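Local structure of TIGR00266 family protein (Pseudomonas aeruginosa, 1YOX) at residues Val20-Asp25 with Val90-Pro95; Gly42-Thr47 with Gly86-Ala91. The protein is of unknown function but belongs to the AIM24 family, named for mitochondrial biogenesis, and is built largely of antiparallel beta sheets. All coordinates share one frame; numbering follows the deposited sequence.

Contact 1 (Val20-Asp25 with Val90-Pro95); sequences VEIELD and VAFAAP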
loop_
_atom_site.group_PDB
_atom_site.type_symbol
_atom_site.label_atom_id
_atom_site.label_comp_id
_atom_site.label_asym_id
_atom_site.label_seq_id
_atom_site.Cartn_x
_atom_site.Cartn_y
_atom_site.Cartn_z
ATOM N N VAL C 20 -4.451 13.579 5.495
ATOM C CA VAL C 20 -5.254 14.750 5.714
ATOM C C VAL C 20 -4.515 15.791 6.539
ATOM O O VAL C 20 -4.143 15.565 7.682
ATOM C CB VAL C 20 -6.669 14.417 6.307
ATOM C CG1 VAL C 20 -6.560 13.874 7.717
ATOM C CG2 VAL C 20 -7.548 15.670 6.276
ATOM N N GLU C 21 -4.295 16.942 5.929
ATOM C CA GLU C 21 -3.646 18.034 6.617
ATOM C C GLU C 21 -4.746 18.978 7.065
ATOM O O GLU C 21 -5.426 19.595 6.246
ATOM C CB GLU C 21 -2.621 18.742 5.731
ATOM C CG GLU C 21 -1.766 19.738 6.516
ATOM C CD GLU C 21 -1.144 20.809 5.646
ATOM O OE1 GLU C 21 0.036 20.655 5.274
ATOM O OE2 GLU C 21 -1.842 21.793 5.307
ATOM N N ILE C 22 -4.920 19.044 8.375
ATOM C CA ILE C 22 -5.927 19.852 9.032
ATOM C C ILE C 22 -5.326 21.209 9.357
ATOM O O ILE C 22 -4.263 21.301 9.966
ATOM C CB ILE C 22 -6.380 19.206 10.361
ATOM C CG1 ILE C 22 -6.841 17.733 10.154
ATOM C CG2 ILE C 22 -7.443 20.102 11.069
ATOM C CD1 ILE C 22 -8.156 17.554 9.385
ATOM N N GLU C 23 -6.022 22.261 8.922
ATOM C CA GLU C 23 -5.635 23.637 9.209
ATOM C C GLU C 23 -6.410 24.128 10.435
ATOM O O GLU C 23 -7.636 24.196 10.408
ATOM C CB GLU C 23 -5.927 24.514 7.991
ATOM C CG GLU C 23 -5.530 25.972 8.178
ATOM C CD GLU C 23 -5.587 26.732 6.884
ATOM O OE1 GLU C 23 -4.653 26.560 6.062
ATOM O OE2 GLU C 23 -6.577 27.481 6.678
ATOM N N LEU C 24 -5.680 24.439 11.497
ATOM C CA LEU C 24 -6.258 24.891 12.764
ATOM C C LEU C 24 -6.116 26.413 12.932
ATOM O O LEU C 24 -4.997 26.917 12.931
ATOM C CB LEU C 24 -5.532 24.190 13.929
ATOM C CG LEU C 24 -6.040 22.901 14.618
ATOM C CD1 LEU C 24 -7.001 22.084 13.785
ATOM C CD2 LEU C 24 -4.936 22.047 15.175
ATOM N N ASP C 25 -7.240 27.139 13.069
ATOM C CA ASP C 25 -7.196 28.542 13.546
ATOM C C ASP C 25 -6.894 28.613 15.048
ATOM O O ASP C 25 -7.017 27.592 15.757
ATOM C CB ASP C 25 -8.467 29.292 13.171
ATOM C CG ASP C 25 -8.709 29.291 11.663
ATOM O OD1 ASP C 25 -7.727 29.451 10.897
ATOM O OD2 ASP C 25 -9.873 29.094 11.241
ATOM N N VAL C 90 -1.682 20.309 11.279
ATOM C CA VAL C 90 -1.341 18.948 11.711
ATOM C C VAL C 90 -1.864 17.978 10.653
ATOM O O VAL C 90 -3.021 18.076 10.282
ATOM C CB VAL C 90 -2.065 18.529 13.017
ATOM C CG1 VAL C 90 -1.360 17.348 13.671
ATOM C CG2 VAL C 90 -2.223 19.665 13.982
ATOM N N ALA C 91 -1.042 17.027 10.215
ATOM C CA ALA C 91 -1.468 16.014 9.249
ATOM C C ALA C 91 -1.629 14.591 9.869
ATOM O O ALA C 91 -0.911 14.226 10.823
ATOM C CB ALA C 91 -0.525 15.987 8.033
ATOM N N PHE C 92 -2.573 13.821 9.315
ATOM C CA PHE C 92 -2.925 12.484 9.798
ATOM C C PHE C 92 -3.033 11.540 8.624
ATOM O O PHE C 92 -3.453 11.964 7.555
ATOM C CB PHE C 92 -4.265 12.490 10.561
ATOM C CG PHE C 92 -4.284 13.435 11.723
ATOM C CD1 PHE C 92 -4.929 14.671 11.615
ATOM C CD2 PHE C 92 -3.631 13.108 12.906
ATOM C CE1 PHE C 92 -4.943 15.551 12.653
ATOM C CE2 PHE C 92 -3.620 13.980 13.978
ATOM C CZ PHE C 92 -4.290 15.211 13.868
ATOM N N ALA C 93 -2.610 10.283 8.826
ATOM C CA ALA C 93 -2.782 9.173 7.855
ATOM C C ALA C 93 -2.967 7.839 8.596
ATOM O O ALA C 93 -2.417 7.630 9.700
ATOM C CB ALA C 93 -1.616 9.078 6.924
ATOM N N ALA C 94 -3.758 6.946 7.999
ATOM C CA ALA C 94 -3.941 5.593 8.546
ATOM C C ALA C 94 -2.655 4.756 8.339
ATOM O O ALA C 94 -1.830 5.088 7.486
ATOM C CB ALA C 94 -5.141 4.929 7.908
ATOM N N PRO C 95 -2.479 3.668 9.127
ATOM C CA PRO C 95 -1.265 2.856 8.987
ATOM C C PRO C 95 -1.329 1.754 7.943
ATOM O O PRO C 95 -0.616 0.750 8.062
ATOM C CB PRO C 95 -1.065 2.291 10.391
ATOM C CG PRO C 95 -2.467 2.275 11.023
ATOM C CD PRO C 95 -3.371 3.171 10.206
#
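With CG beside its backbone N (chi1 -57°), the F92 ring turns an edge to I22, whose CG1, likewise beside its backbone N (chi1 -54°), lies in the ring plane, 3.8 Å from F92 CE1. The pair sits on antiparallel neighbours, strands 19-24 and 88-92, at the middle of a four-stranded sheet that packs face to face with a six-stranded one, as in a beta sandwich and consistent with the cupin clan of AIM24. V20 faces F92 as a hydrogen-bonded pair, V20 N to F92 O at 2.8 Å and F92 N to V20 O at 2.9 Å; so does I22 V90, I22 N to V90 O at 2.9 Å and V90 N to I22 O at 3.1 Å. Between them E21 and A91 form a non-hydrogen-bonded pair with CA atoms 4.0 Å apart. On the face shared by V20, I22, V90 and F92, V20 and F92 touch L120 and C121, V20 and I22 touch F158, and the F92 ring meets F80 edge-to-face. L24 CD2 lies 3.8 Å from V90 CG2. On the other face E21 OE1 hydrogen-bonds Y39 OH and forms salt bridges with R11 NH2 and with R168 NH2 of a second subunit, which probably stabilise the buried carboxylate. V20 O, which already accepts from F92 N, also receives a CA-H...O contact from A91 CA at 3.1 Å.

Contact 2 (Gly42-Thr47 with Gly86-Ala91); sequences GDIRFT and GKQHVA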
loop_
_atom_site.group_PDB
_atom_site.type_symbol
_atom_site.label_atom_id
_atom_site.label_comp_id
_atom_site.label_asym_id
_atom_site.label_seq_id
_atom_site.Cartn_x
_atom_site.Cartn_y
_atom_site.Cartn_z
ATOM N N GLY C 42 4.444 24.579 14.686
ATOM C CA GLY C 42 5.140 24.916 15.929
ATOM C C GLY C 42 4.300 25.137 17.160
ATOM O O GLY C 42 4.690 24.738 18.261
ATOM N N ASP C 43 3.152 25.773 16.998
ATOM C CA ASP C 43 2.317 26.092 18.161
ATOM C C ASP C 43 1.140 25.141 18.321
ATOM O O ASP C 43 0.178 25.480 19.005
ATOM C CB ASP C 43 1.821 27.559 18.106
ATOM C CG ASP C 43 2.906 28.547 17.646
ATOM O OD1 ASP C 43 2.544 29.587 17.043
ATOM O OD2 ASP C 43 4.116 28.279 17.872
ATOM N N ILE C 44 1.202 23.976 17.662
ATOM C CA ILE C 44 0.289 22.845 17.963
ATOM C C ILE C 44 0.664 22.137 19.266
ATOM O O ILE C 44 1.781 21.703 19.426
ATOM C CB ILE C 44 0.201 21.802 16.812
ATOM C CG1 ILE C 44 -0.719 22.316 15.713
ATOM C CG2 ILE C 44 -0.389 20.445 17.306
ATOM C CD1 ILE C 44 0.030 22.766 14.547
ATOM N N ARG C 45 -0.282 22.071 20.192
ATOM C CA ARG C 45 -0.161 21.271 21.413
ATOM C C ARG C 45 -1.145 20.089 21.388
ATOM O O ARG C 45 -2.251 20.171 20.821
ATOM C CB ARG C 45 -0.436 22.128 22.659
ATOM C CG ARG C 45 0.556 23.292 22.915
ATOM C CD ARG C 45 1.940 22.807 23.342
ATOM N NE ARG C 45 2.961 23.811 23.058
ATOM C CZ ARG C 45 3.730 23.825 21.970
ATOM N NH1 ARG C 45 3.612 22.884 21.035
ATOM N NH2 ARG C 45 4.614 24.797 21.813
ATOM N N PHE C 46 -0.737 18.996 22.016
ATOM C CA PHE C 46 -1.518 17.751 22.016
ATOM C C PHE C 46 -1.744 17.236 23.437
ATOM O O PHE C 46 -0.830 17.269 24.272
ATOM C CB PHE C 46 -0.806 16.690 21.181
ATOM C CG PHE C 46 0.648 16.535 21.520
ATOM C CD1 PHE C 46 1.047 15.772 22.615
ATOM C CD2 PHE C 46 1.616 17.162 20.753
ATOM C CE1 PHE C 46 2.398 15.629 22.942
ATOM C CE2 PHE C 46 2.972 17.027 21.060
ATOM C CZ PHE C 46 3.367 16.259 22.158
ATOM N N THR C 47 -2.954 16.768 23.723
ATOM C CA THR C 47 -3.246 16.227 25.044
ATOM C C THR C 47 -4.065 14.938 24.963
ATOM O O THR C 47 -5.049 14.863 24.200
ATOM C CB THR C 47 -3.916 17.295 25.942
ATOM O OG1 THR C 47 -3.023 18.412 26.081
ATOM C CG2 THR C 47 -4.252 16.736 27.335
ATOM N N GLY C 86 -1.722 32.584 14.824
ATOM C CA GLY C 86 -2.095 32.423 13.441
ATOM C C GLY C 86 -2.406 30.969 13.111
ATOM O O GLY C 86 -2.405 30.100 13.993
ATOM N N LYS C 87 -2.661 30.717 11.830
ATOM C CA LYS C 87 -2.962 29.381 11.312
ATOM C C LYS C 87 -1.858 28.360 11.593
ATOM O O LYS C 87 -0.672 28.621 11.304
ATOM C CB LYS C 87 -3.152 29.428 9.791
ATOM C CG LYS C 87 -4.548 29.734 9.334
ATOM C CD LYS C 87 -4.588 29.878 7.804
ATOM C CE LYS C 87 -5.897 30.546 7.365
ATOM N NZ LYS C 87 -5.979 30.705 5.885
ATOM N N GLN C 88 -2.259 27.193 12.104
ATOM C CA GLN C 88 -1.335 26.088 12.278
ATOM C C GLN C 88 -1.865 24.819 11.605
ATOM O O GLN C 88 -3.038 24.728 11.219
ATOM C CB GLN C 88 -1.075 25.828 13.758
ATOM C CG GLN C 88 -0.488 26.987 14.554
ATOM C CD GLN C 88 0.946 27.299 14.193
ATOM O OE1 GLN C 88 1.741 26.402 13.948
ATOM N NE2 GLN C 88 1.286 28.591 14.157
ATOM N N HIS C 89 -0.996 23.826 11.476
ATOM C CA HIS C 89 -1.334 22.636 10.724
ATOM C C HIS C 89 -0.879 21.368 11.440
ATOM O O HIS C 89 0.170 21.362 12.121
ATOM C CB HIS C 89 -0.721 22.707 9.331
ATOM C CG HIS C 89 -1.106 23.934 8.565
ATOM N ND1 HIS C 89 -2.155 23.961 7.666
ATOM C CD2 HIS C 89 -0.564 25.177 8.549
ATOM C CE1 HIS C 89 -2.247 25.172 7.143
ATOM N NE2 HIS C 89 -1.296 25.927 7.665
ATOM N N VAL C 90 -1.682 20.309 11.279
ATOM C CA VAL C 90 -1.341 18.948 11.711
ATOM C C VAL C 90 -1.864 17.978 10.653
ATOM O O VAL C 90 -3.021 18.076 10.282
ATOM C CB VAL C 90 -2.065 18.529 13.017
ATOM C CG1 VAL C 90 -1.360 17.348 13.671
ATOM C CG2 VAL C 90 -2.223 19.665 13.982
ATOM N N ALA C 91 -1.042 17.027 10.215
ATOM C CA ALA C 91 -1.468 16.014 9.249
ATOM C C ALA C 91 -1.629 14.591 9.869
ATOM O O ALA C 91 -0.911 14.226 10.823
ATOM C CB ALA C 91 -0.525 15.987 8.033
HETATM O O HOH W 1 0.643 30.913 15.732
#
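I44, Q88 and D43 account for most of the surface buried here, and they divide the contact into an apolar half and a polar one. Strands 44-48 and 88-92 belong to two different antiparallel sheets; the short segments run 49° apart with an axis separation of 8.5 Å, too wide for backbone pairing, so side chains bridge the gap. I44 points across it: CG1 reaches CG2 of V90 at 3.5 Å, and the side chain runs past Q88 in the opposite direction. F80 of strand 78-82 touches both I44 and V90, joining the apolar cluster between the sheets. Q88 bends at its second torsion (chi2 -70°), which carries its amide over to D43. There OE1 accepts a weak but nearly straight bond from D43 N, at 3.4 Å, and is also hydrogen-bonded to T41 OG1. The D43 carboxylate and Q88 amide planes are turned 36° apart, and OD1 of D43 and NE2 of Q88, 3.3 Å from each other, are poorly angled for a direct bond. A water joins them instead, donating to D43 OD1 at 2.7 Å and accepting from Q88 NE2 at 2.9 Å and from G86 N at 3.0 Å. These partners of OE1 and NE2 probably set which way the Q88 amide is flipped, and the polar link across this partly exposed margin pairs one weak direct bond with a water bridge.

How the contacts relate
Both contacts use strand 88-92 and share V90 and A91, with centres 10 Å apart. In contact 1 every touching residue is buried and regular backbone bonding joins neighbours within one sheet; contact 2, farther from the chain centre and partly buried, links that sheet to strand 44-48, outermost in its own sheet within this chain, through side chains and a water. V90 is common to both, the same methyl serving each. A probable hydrogen bond from L24 N to Q88 O, at 2.7 Å, continues the strand pairing from one contact into the other, and a weak, long ion pair between E23 and K87 lies nearby. Both also reach the second subunit.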